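PDB 3RIQ: tailspike protein from Siphovirus 9NA, which probably recognises Salmonella lipopolysaccharide as the receptor of the phage and cleaves it as an endorhamnosidase. Local coordinates for residues K88-T93 and Q116-G121; V94-D99 and K120-N125; A163-Y168 and N183-E188; I212-G217 and I239-G244. All blocks are in the same frame, centred on the assembly; numbering follows the deposited sequence.

Interaction 1. Residues K88-T93 and Q116-G121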
# COMPACT_ATOMS: atom_id res chain seq x y z
N LYS A 88 35.10 -21.89 -0.14
CA LYS A 88 36.35 -22.34 0.46
C LYS A 88 37.43 -21.25 0.32
O LYS A 88 38.03 -20.81 1.30
CB LYS A 88 36.78 -23.69 -0.15
CG LYS A 88 38.16 -24.14 0.39
CD LYS A 88 38.53 -25.58 -0.03
CE LYS A 88 38.61 -25.75 -1.56
NZ LYS A 88 39.01 -27.17 -2.03
N THR A 89 37.63 -20.78 -0.90
CA THR A 89 38.59 -19.71 -1.21
C THR A 89 37.91 -18.35 -1.02
O THR A 89 36.77 -18.17 -1.41
CB THR A 89 39.05 -19.82 -2.70
OG1 THR A 89 39.64 -21.11 -2.92
CG2 THR A 89 40.08 -18.75 -3.05
N THR A 90 38.61 -17.39 -0.40
CA THR A 90 38.08 -16.05 -0.23
C THR A 90 38.21 -15.31 -1.58
O THR A 90 39.32 -15.23 -2.13
CB THR A 90 38.83 -15.28 0.87
OG1 THR A 90 38.65 -15.97 2.12
CG2 THR A 90 38.29 -13.85 0.98
N PRO A 91 37.08 -14.83 -2.13
CA PRO A 91 37.16 -14.23 -3.45
C PRO A 91 37.62 -12.78 -3.40
O PRO A 91 37.42 -12.11 -2.38
CB PRO A 91 35.70 -14.22 -3.90
CG PRO A 91 34.91 -14.02 -2.60
CD PRO A 91 35.69 -14.92 -1.64
N TYR A 92 38.26 -12.32 -4.48
CA TYR A 92 38.38 -10.88 -4.72
C TYR A 92 36.99 -10.35 -5.06
O TYR A 92 36.29 -10.94 -5.89
CB TYR A 92 39.33 -10.62 -5.90
CG TYR A 92 40.78 -10.90 -5.55
CD1 TYR A 92 41.58 -9.89 -4.98
CD2 TYR A 92 41.35 -12.15 -5.76
CE1 TYR A 92 42.93 -10.13 -4.65
CE2 TYR A 92 42.66 -12.40 -5.43
CZ TYR A 92 43.44 -11.39 -4.87
OH TYR A 92 44.76 -11.67 -4.55
N THR A 93 36.59 -9.26 -4.39
CA THR A 93 35.33 -8.62 -4.72
C THR A 93 35.52 -7.16 -5.04
O THR A 93 36.47 -6.53 -4.55
CB THR A 93 34.26 -8.73 -3.59
OG1 THR A 93 34.69 -7.99 -2.42
CG2 THR A 93 34.00 -10.21 -3.25
N GLN A 116 40.32 -9.18 -1.54
CA GLN A 116 39.72 -10.40 -0.96
C GLN A 116 38.82 -10.10 0.24
O GLN A 116 39.25 -9.48 1.23
CB GLN A 116 40.81 -11.40 -0.57
CG GLN A 116 41.37 -12.09 -1.78
CD GLN A 116 42.43 -13.11 -1.42
OE1 GLN A 116 43.56 -12.75 -1.08
NE2 GLN A 116 42.07 -14.40 -1.50
N ARG A 117 37.56 -10.51 0.14
CA ARG A 117 36.59 -10.27 1.21
C ARG A 117 35.64 -11.44 1.29
O ARG A 117 35.30 -12.06 0.27
CB ARG A 117 35.74 -9.00 0.97
CG ARG A 117 36.48 -7.70 0.74
CD ARG A 117 35.46 -6.56 0.65
NE ARG A 117 36.14 -5.28 0.47
CZ ARG A 117 36.59 -4.82 -0.69
NH1 ARG A 117 37.20 -3.62 -0.74
NH2 ARG A 117 36.39 -5.50 -1.81
N LEU A 118 35.21 -11.73 2.50
CA LEU A 118 34.10 -12.67 2.71
C LEU A 118 32.78 -11.97 3.06
O LEU A 118 31.72 -12.62 3.10
CB LEU A 118 34.44 -13.63 3.87
CG LEU A 118 35.46 -14.74 3.61
CD1 LEU A 118 35.74 -15.54 4.88
CD2 LEU A 118 34.94 -15.63 2.52
N ASP A 119 32.84 -10.68 3.36
CA ASP A 119 31.68 -9.99 3.96
C ASP A 119 30.86 -9.12 3.01
O ASP A 119 29.67 -8.89 3.27
CB ASP A 119 32.07 -9.18 5.22
CG ASP A 119 33.08 -8.05 4.90
OD1 ASP A 119 33.94 -8.23 4.02
OD2 ASP A 119 33.00 -6.95 5.53
N LYS A 120 31.48 -8.57 1.97
CA LYS A 120 30.78 -7.56 1.15
C LYS A 120 31.46 -7.44 -0.22
O LYS A 120 32.58 -7.97 -0.43
CB LYS A 120 30.75 -6.19 1.86
CG LYS A 120 32.09 -5.52 1.96
CD LYS A 120 32.04 -4.38 2.98
CE LYS A 120 33.25 -3.49 2.86
NZ LYS A 120 33.38 -2.61 4.08
N GLY A 121 30.83 -6.70 -1.11
CA GLY A 121 31.25 -6.66 -2.52
C GLY A 121 30.86 -7.95 -3.23
O GLY A 121 30.41 -8.90 -2.61
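Tyr92 and Gln116 form an antiparallel non-hydrogen-bonded pair with CA atoms 4.0 Å apart, part of a small two-stranded sheet in the long excursion that leaves the right-handed beta-helix after strand 79-87 and rejoins it at strand 146-151. Beside this pair, Arg117 N gives a backbone hydrogen bond of 3.0 Å to Pro91 O.

On the face shared by Tyr92 and Gln116, the glutamine chain lies across the phenol. Gln116 CG sits over the middle of the Tyr92 ring, 3.6 Å from its centroid, and the amide plane is only 18° from the ring plane, so the two groups are stacked. Glutamine suits the place because its CG methylene meets the ring while its amide reaches a carbonyl: Gln116 NE2 donates almost straight to Thr90 O over 2.9 Å, which fixes the turn of the amide. Asn138 and Val139 of helix 137-140 also pack on Tyr92. Thr90 CG2 touches Gln116 CB and Arg117 N, and OG1 packs on Leu118 CG.

Thr93 is the polar hub. With chi1 at 66°, OG1 stands between its own backbone N and carbonyl carbon, where it both donates and accepts. The extended Arg117 chain runs past this hydroxyl and gives it an N-H from NH2, in the guanidinium plane, while Arg117 NH1 is bonded to Ser113 O. Gly121, with no side chain in the way, lets Thr93 CB approach to 3.5 Å from Gly121 C, and Thr93 OG1 donates to a lone pair of Lys120 O at 2.9 Å, in the carbonyl plane.

Interaction 2. Residues V94-D99 and K120-N125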
# COMPACT_ATOMS: atom_id res chain seq x y z
N VAL A 94 34.65 -6.64 -5.90
CA VAL A 94 34.56 -5.17 -6.14
C VAL A 94 33.56 -4.54 -5.16
O VAL A 94 32.49 -5.13 -4.92
CB VAL A 94 34.22 -4.86 -7.64
CG1 VAL A 94 32.83 -5.42 -8.08
CG2 VAL A 94 34.26 -3.34 -7.90
N TYR A 95 33.93 -3.42 -4.54
CA TYR A 95 33.09 -2.76 -3.55
C TYR A 95 32.83 -1.34 -4.01
O TYR A 95 33.73 -0.49 -3.99
CB TYR A 95 33.76 -2.78 -2.18
CG TYR A 95 32.85 -2.24 -1.08
CD1 TYR A 95 31.65 -2.87 -0.79
CD2 TYR A 95 33.21 -1.12 -0.34
CE1 TYR A 95 30.81 -2.37 0.20
CE2 TYR A 95 32.37 -0.61 0.69
CZ TYR A 95 31.16 -1.25 0.93
OH TYR A 95 30.32 -0.80 1.91
N ARG A 96 31.60 -1.08 -4.45
CA ARG A 96 31.33 0.18 -5.19
C ARG A 96 30.84 1.35 -4.32
O ARG A 96 30.15 2.23 -4.82
CB ARG A 96 30.28 -0.10 -6.29
CG ARG A 96 30.78 -1.01 -7.43
CD ARG A 96 29.73 -1.23 -8.50
NE ARG A 96 30.25 -1.95 -9.66
CZ ARG A 96 31.02 -1.41 -10.62
NH1 ARG A 96 31.36 -0.12 -10.57
NH2 ARG A 96 31.45 -2.16 -11.63
N PHE A 97 31.18 1.33 -3.03
CA PHE A 97 30.63 2.31 -2.07
C PHE A 97 31.72 2.94 -1.21
O PHE A 97 32.74 2.34 -0.92
CB PHE A 97 29.51 1.67 -1.21
CG PHE A 97 28.44 1.05 -2.06
CD1 PHE A 97 27.38 1.82 -2.56
CD2 PHE A 97 28.56 -0.30 -2.47
CE1 PHE A 97 26.44 1.28 -3.42
CE2 PHE A 97 27.63 -0.86 -3.33
CZ PHE A 97 26.56 -0.06 -3.82
N ASP A 98 31.48 4.18 -0.82
CA ASP A 98 32.43 4.89 0.05
C ASP A 98 32.03 4.75 1.51
O ASP A 98 31.08 4.01 1.85
CB ASP A 98 32.58 6.38 -0.37
CG ASP A 98 31.29 7.22 -0.18
OD1 ASP A 98 30.36 6.82 0.59
OD2 ASP A 98 31.24 8.32 -0.79
N ASP A 99 32.74 5.47 2.38
CA ASP A 99 32.54 5.35 3.81
C ASP A 99 31.22 5.94 4.29
O ASP A 99 30.85 5.72 5.46
CB ASP A 99 33.72 5.98 4.56
CG ASP A 99 34.96 5.11 4.50
OD1 ASP A 99 34.83 3.90 4.17
OD2 ASP A 99 36.06 5.63 4.78
N LYS A 120 31.48 -8.57 1.97
CA LYS A 120 30.78 -7.56 1.15
C LYS A 120 31.46 -7.44 -0.22
O LYS A 120 32.58 -7.97 -0.43
CB LYS A 120 30.75 -6.19 1.86
CG LYS A 120 32.09 -5.52 1.96
CD LYS A 120 32.04 -4.38 2.98
CE LYS A 120 33.25 -3.49 2.86
NZ LYS A 120 33.38 -2.61 4.08
N GLY A 121 30.83 -6.70 -1.11
CA GLY A 121 31.25 -6.66 -2.52
C GLY A 121 30.86 -7.95 -3.23
O GLY A 121 30.41 -8.90 -2.61
N TYR A 122 31.01 -7.94 -4.54
CA TYR A 122 30.74 -9.14 -5.36
C TYR A 122 31.89 -9.38 -6.34
O TYR A 122 32.68 -8.47 -6.61
CB TYR A 122 29.38 -9.01 -6.09
CG TYR A 122 29.33 -7.87 -7.08
CD1 TYR A 122 29.82 -8.04 -8.39
CD2 TYR A 122 28.79 -6.63 -6.71
CE1 TYR A 122 29.78 -6.98 -9.33
CE2 TYR A 122 28.77 -5.56 -7.63
CZ TYR A 122 29.27 -5.74 -8.93
OH TYR A 122 29.23 -4.70 -9.83
N LYS A 123 31.96 -10.59 -6.88
CA LYS A 123 33.05 -10.90 -7.82
C LYS A 123 32.94 -10.11 -9.14
O LYS A 123 31.90 -10.09 -9.78
CB LYS A 123 33.15 -12.41 -8.11
CG LYS A 123 31.88 -13.05 -8.62
CD LYS A 123 32.17 -14.05 -9.75
CE LYS A 123 30.95 -14.90 -9.98
NZ LYS A 123 31.17 -15.93 -11.07
N PRO A 124 34.03 -9.47 -9.55
CA PRO A 124 34.00 -8.74 -10.81
C PRO A 124 33.70 -9.64 -11.98
O PRO A 124 34.12 -10.82 -11.99
CB PRO A 124 35.43 -8.22 -10.95
CG PRO A 124 35.97 -8.20 -9.64
CD PRO A 124 35.30 -9.30 -8.84
N ASN A 125 32.97 -9.10 -12.94
CA ASN A 125 32.50 -9.88 -14.09
C ASN A 125 32.21 -8.99 -15.30
O ASN A 125 32.43 -7.78 -15.24
CB ASN A 125 31.25 -10.67 -13.74
CG ASN A 125 30.06 -9.78 -13.50
OD1 ASN A 125 29.23 -9.54 -14.39
ND2 ASN A 125 29.97 -9.25 -12.29
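Val94 and Tyr122 exchange both of their backbone hydrogen bonds in a single antiparallel bridge: Val94 N donates to Tyr122 O at 2.8 Å, and Tyr122 N to Val94 O at 3.2 Å. Gly121 CA comes within 3.1 Å of Val94 O, where a side chain would collide with that oxygen; its positive phi also favours glycine. A third hydrogen bond joins side chains. The Arg96 chain runs extended to NE, which points its N-H in the guanidinium plane at Tyr122 OH, 2.9 Å away and nearly straight at 170°. The same hydroxyl is bonded to Asp128, and the two terminal nitrogens of Arg96 form salt bridges to Asp130 and Asp128, so acids and phenol together fix the rotation of the guanidinium.

Apolar contact accompanies the bridge. The valine and the phenol run alongside each other, and Val94 CG1 rests over one face of the Tyr122 ring, off centre and 3.8 Å from its centroid. Pro124 CG adds a looser contact with Val94 CB.

The aromatic and charged contact belongs to Tyr95. The extended aliphatic chain of Lys120 crosses this ring, with Lys120 CE over its centre at 3.6 Å, and carries NZ to an off-centre cation-pi position 4.5 Å from the Tyr95 centroid. Lysine therefore supplies methylenes to the ring as well as a charge. Such an isolated antiparallel bridge, tied by side chains, is a loop-to-loop pairing within an excursion from a right-handed beta-helix.

Interaction 3. Residues A163-Y168 and N183-E188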
# COMPACT_ATOMS: atom_id res chain seq x y z
N ALA A 163 24.21 -18.07 3.32
CA ALA A 163 25.35 -18.24 2.40
C ALA A 163 26.45 -17.25 2.73
O ALA A 163 26.16 -16.12 3.15
CB ALA A 163 24.91 -18.00 0.95
N THR A 164 27.68 -17.64 2.47
CA THR A 164 28.81 -16.73 2.56
C THR A 164 29.57 -16.90 1.26
O THR A 164 30.34 -17.85 1.09
CB THR A 164 29.71 -17.02 3.79
OG1 THR A 164 28.91 -16.99 4.99
CG2 THR A 164 30.84 -15.97 3.92
N MET A 165 29.31 -15.99 0.32
CA MET A 165 29.80 -16.11 -1.04
C MET A 165 29.32 -17.46 -1.63
O MET A 165 30.12 -18.30 -2.06
CB MET A 165 31.34 -15.94 -1.12
CG MET A 165 31.81 -14.61 -0.59
SD MET A 165 31.25 -13.20 -1.57
CE MET A 165 31.79 -11.80 -0.53
N GLY A 166 28.00 -17.66 -1.63
CA GLY A 166 27.38 -18.90 -2.05
C GLY A 166 25.97 -18.63 -2.51
O GLY A 166 25.45 -17.51 -2.42
N GLY A 167 25.31 -19.67 -2.95
CA GLY A 167 23.93 -19.55 -3.41
C GLY A 167 23.30 -20.87 -3.73
O GLY A 167 23.93 -21.93 -3.54
N TYR A 168 22.09 -20.80 -4.25
CA TYR A 168 21.23 -21.96 -4.44
C TYR A 168 20.69 -21.95 -5.85
O TYR A 168 20.06 -20.97 -6.30
CB TYR A 168 20.05 -21.97 -3.44
CG TYR A 168 20.57 -22.06 -2.01
CD1 TYR A 168 20.66 -23.30 -1.36
CD2 TYR A 168 20.98 -20.91 -1.32
CE1 TYR A 168 21.16 -23.37 -0.07
CE2 TYR A 168 21.49 -20.98 -0.04
CZ TYR A 168 21.59 -22.21 0.58
OH TYR A 168 22.06 -22.29 1.87
N ASN A 183 21.30 -14.02 6.69
CA ASN A 183 22.75 -14.19 6.73
C ASN A 183 23.27 -14.68 5.37
O ASN A 183 24.00 -15.69 5.28
CB ASN A 183 23.14 -15.17 7.84
CG ASN A 183 22.59 -14.76 9.19
OD1 ASN A 183 22.78 -13.63 9.62
ND2 ASN A 183 21.93 -15.71 9.88
N PHE A 184 22.83 -13.99 4.32
CA PHE A 184 22.94 -14.50 2.95
C PHE A 184 23.74 -13.52 2.08
O PHE A 184 23.22 -12.51 1.60
CB PHE A 184 21.52 -14.73 2.41
CG PHE A 184 21.44 -15.59 1.17
CD1 PHE A 184 20.66 -16.74 1.17
CD2 PHE A 184 22.15 -15.26 -0.00
CE1 PHE A 184 20.54 -17.54 0.00
CE2 PHE A 184 22.06 -16.06 -1.16
CZ PHE A 184 21.25 -17.19 -1.18
N ILE A 185 25.04 -13.82 1.92
CA ILE A 185 25.93 -13.06 1.04
C ILE A 185 26.08 -13.92 -0.21
O ILE A 185 26.72 -15.02 -0.15
CB ILE A 185 27.26 -12.80 1.73
CG1 ILE A 185 27.04 -12.07 3.06
CG2 ILE A 185 28.20 -12.04 0.79
CD1 ILE A 185 28.17 -12.20 4.01
N ALA A 186 25.46 -13.50 -1.31
CA ALA A 186 25.37 -14.31 -2.52
C ALA A 186 26.68 -14.38 -3.29
O ALA A 186 27.61 -13.58 -3.04
CB ALA A 186 24.24 -13.73 -3.41
N TRP A 187 26.77 -15.35 -4.20
CA TRP A 187 27.95 -15.46 -5.09
C TRP A 187 27.63 -14.91 -6.50
O TRP A 187 28.24 -13.94 -6.95
CB TRP A 187 28.40 -16.92 -5.14
CG TRP A 187 29.55 -17.15 -6.07
CD1 TRP A 187 29.61 -18.06 -7.12
CD2 TRP A 187 30.83 -16.49 -6.05
NE1 TRP A 187 30.84 -17.99 -7.73
CE2 TRP A 187 31.61 -17.05 -7.09
CE3 TRP A 187 31.40 -15.51 -5.23
CZ2 TRP A 187 32.93 -16.64 -7.35
CZ3 TRP A 187 32.68 -15.09 -5.49
CH2 TRP A 187 33.45 -15.67 -6.53
N GLU A 188 26.63 -15.50 -7.15
CA GLU A 188 26.12 -15.06 -8.44
C GLU A 188 24.70 -14.54 -8.19
O GLU A 188 24.53 -13.59 -7.41
CB GLU A 188 26.24 -16.20 -9.48
CG GLU A 188 27.69 -16.46 -9.82
CD GLU A 188 27.97 -17.75 -10.56
OE1 GLU A 188 28.79 -17.68 -11.50
OE2 GLU A 188 27.43 -18.82 -10.19
O HOH W 1 26.72 -15.40 5.98
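Ala163 and Phe184 sit side by side on neighbouring coils of a right-handed parallel beta-helix, their side chains on the same face of the sheet. Ala163 CB lies over the centre of the Phe184 ring, 4.0 Å from its centroid, and a side chain as small as a methyl allows that flat seat. With CG anti to the backbone N (chi1 -164°), Phe184 is also brought up to Tyr168. These two rings meet rim to rim, planes 48° apart, with Phe184 CE1 at the edge of the Tyr168 ring and 3.6 Å from Tyr168 CE2. Ile191 and Ile212 pack on Phe184 as well, as part of the apolar stack inside the beta-helix.

Ile185 faces the other way, with the bent chain of Met165 crossing it: Met165 CE is 3.8 Å from Ile185 CG2. Met165 is at the corner, where positive phi and psi swing the chain into a new face, so that strand 166-168 runs at 93° to strand 184-186. Trp187 CB packs against the backbone at Met165 and Gly166, and the indole leans obliquely on Met165 CB and reaches Pro91.

Up to the corner the backbone bonds are those of parallel strands, Ile185 N to Ala163 O at 2.8 Å; at the corner Gly166 N also bonds to Ile185 O, and Met165 N makes only a weak bond to the same oxygen. At the opposite end Asn183 O accepts from Ala163 N and from a water, which lies 2.8 Å from Asn183 O and 2.9 Å from Thr164 OG1, a hydroxyl also bonded to His84.

Interaction 4. Residues I212-G217 and I239-G244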
# COMPACT_ATOMS: atom_id res chain seq x y z
N ILE A 212 18.69 -10.91 0.81
CA ILE A 212 19.83 -11.44 0.06
C ILE A 212 20.73 -10.25 -0.26
O ILE A 212 20.23 -9.21 -0.74
CB ILE A 212 19.33 -12.14 -1.25
CG1 ILE A 212 18.58 -13.45 -0.87
CG2 ILE A 212 20.49 -12.40 -2.24
CD1 ILE A 212 17.77 -14.03 -1.97
N LYS A 213 22.03 -10.41 -0.05
CA LYS A 213 23.03 -9.34 -0.14
C LYS A 213 24.12 -9.66 -1.14
O LYS A 213 24.61 -10.80 -1.20
CB LYS A 213 23.70 -9.14 1.23
CG LYS A 213 22.72 -8.99 2.37
CD LYS A 213 23.45 -8.72 3.71
CE LYS A 213 22.42 -8.65 4.83
NZ LYS A 213 23.02 -8.32 6.18
N TYR A 214 24.50 -8.66 -1.93
CA TYR A 214 25.62 -8.81 -2.89
C TYR A 214 25.40 -9.96 -3.89
O TYR A 214 24.27 -10.17 -4.33
CB TYR A 214 27.00 -8.85 -2.18
CG TYR A 214 27.26 -7.58 -1.39
CD1 TYR A 214 27.64 -6.40 -2.04
CD2 TYR A 214 27.08 -7.54 0.01
CE1 TYR A 214 27.85 -5.20 -1.32
CE2 TYR A 214 27.30 -6.34 0.76
CZ TYR A 214 27.68 -5.18 0.08
OH TYR A 214 27.90 -4.02 0.78
N GLY A 215 26.47 -10.66 -4.27
CA GLY A 215 26.43 -11.53 -5.46
C GLY A 215 26.54 -10.76 -6.74
O GLY A 215 26.13 -9.59 -6.82
N SER A 216 27.13 -11.38 -7.76
CA SER A 216 27.30 -10.67 -9.05
C SER A 216 26.01 -10.60 -9.86
O SER A 216 25.96 -9.87 -10.85
CB SER A 216 28.41 -11.33 -9.90
OG SER A 216 28.03 -12.67 -10.21
N GLY A 217 25.00 -11.39 -9.46
CA GLY A 217 23.76 -11.53 -10.23
C GLY A 217 22.58 -10.79 -9.61
O GLY A 217 22.73 -9.70 -9.03
N ILE A 239 14.04 -8.30 0.88
CA ILE A 239 14.98 -7.14 0.74
C ILE A 239 16.14 -7.63 -0.12
O ILE A 239 16.76 -8.64 0.22
CB ILE A 239 15.48 -6.64 2.12
CG1 ILE A 239 14.30 -6.17 2.98
CG2 ILE A 239 16.51 -5.55 1.92
CD1 ILE A 239 14.67 -5.87 4.41
N SER A 240 16.43 -6.94 -1.21
CA SER A 240 17.55 -7.27 -2.11
C SER A 240 18.55 -6.14 -1.98
O SER A 240 18.23 -4.98 -2.32
CB SER A 240 17.03 -7.34 -3.54
OG SER A 240 18.09 -7.52 -4.46
N TYR A 241 19.74 -6.44 -1.44
CA TYR A 241 20.69 -5.38 -1.05
C TYR A 241 22.00 -5.45 -1.80
O TYR A 241 22.74 -6.44 -1.67
CB TYR A 241 20.98 -5.54 0.46
CG TYR A 241 22.09 -4.65 1.00
CD1 TYR A 241 22.00 -3.24 0.95
CD2 TYR A 241 23.21 -5.23 1.61
CE1 TYR A 241 23.03 -2.43 1.48
CE2 TYR A 241 24.25 -4.43 2.15
CZ TYR A 241 24.13 -3.03 2.08
OH TYR A 241 25.09 -2.19 2.61
N ARG A 242 22.26 -4.43 -2.61
CA ARG A 242 23.56 -4.30 -3.31
C ARG A 242 23.97 -5.49 -4.19
O ARG A 242 25.19 -5.86 -4.28
CB ARG A 242 24.68 -3.93 -2.32
CG ARG A 242 24.53 -2.50 -1.85
CD ARG A 242 25.61 -2.16 -0.83
NE ARG A 242 25.53 -0.77 -0.41
CZ ARG A 242 26.39 -0.22 0.43
NH1 ARG A 242 27.43 -0.95 0.87
NH2 ARG A 242 26.27 1.06 0.77
N VAL A 243 22.98 -6.08 -4.85
CA VAL A 243 23.33 -7.11 -5.83
C VAL A 243 24.02 -6.48 -7.06
O VAL A 243 23.85 -5.29 -7.37
CB VAL A 243 22.12 -8.01 -6.24
CG1 VAL A 243 21.50 -8.59 -4.98
CG2 VAL A 243 21.10 -7.26 -7.07
N GLY A 244 24.81 -7.30 -7.75
CA GLY A 244 25.57 -6.80 -8.92
C GLY A 244 24.73 -6.63 -10.19
O GLY A 244 25.16 -5.91 -11.12
O HOH W 2 27.38 -3.70 3.37
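The Tyr214 ring and the Arg242 chain run alongside each other in the same direction. With CG beside its backbone N and anti to the carbonyl carbon (chi1 -59°), Tyr214 sets one side of its ring along the arginine chain: Tyr214 CE1 is 3.6 Å from Arg242 CB. Arg242 is extended from CG to NE, a length that brings its head level with the phenol hydroxyl. There Arg242 NH1 donates to Tyr214 OH over 3.1 Å, close to the guanidinium plane. Its other polar ties include Gln274, which takes NE, and Tyr95 OH, bonded to NH1.

Tyr241 runs beside Tyr214 in the same direction. Its CG is anti to the backbone N (chi1 172°), and the two rings, planes 70° apart, pack obliquely with Tyr214 CE2 3.9 Å from Tyr241 CE2. A water bridges the hydroxyls, 2.7 Å from Tyr214 OH and 2.8 Å from Tyr241 OH, so both polar ends are served while the rings stay packed.

Strands 212-214 and 239-241 are successive rungs of the right-handed beta-helix, nearly parallel, and hydrogen bonds such as Tyr241 N to Ile212 O lock their register. The straight chain of Lys213 passes the edge of the Tyr241 ring, CG nearest CD2, and its amine makes salt bridges to Asp230 and Asp232 of the second subunit. Where the chains turn, Tyr214 and Arg242 both have positive phi. Val243 CG1 meets Tyr214 O at 3.3 Å; farther along, Gly244, whose missing side chain leaves room for Ser216 O, donates its N-H to Gly215 O at 2.8 Å.

In the fold
Interactions 1 and 2 share Lys120 and Gly121 and belong to one excursion, their centres about 10 Å apart; interactions 3 and 4 lie on the beta-helix that it covers, with centres about 9 Å apart. Residues 183-188 and 212-217 are neighbouring rungs, so interaction 4 stacks directly on interaction 3, with Ala186 N 2.8 Å from Lys213 O, probably a hydrogen bond. The excursion docks on both. Pro91 packs on Trp187, and Lys123 NZ makes a 3.0 Å salt bridge to Glu188 OE1, joining interactions 1 and 2 to interaction 3. Tyr214 of interaction 4 packs against Gly121 and Tyr95, and Tyr95 OH lies 3.1 Å from Arg242 NH1.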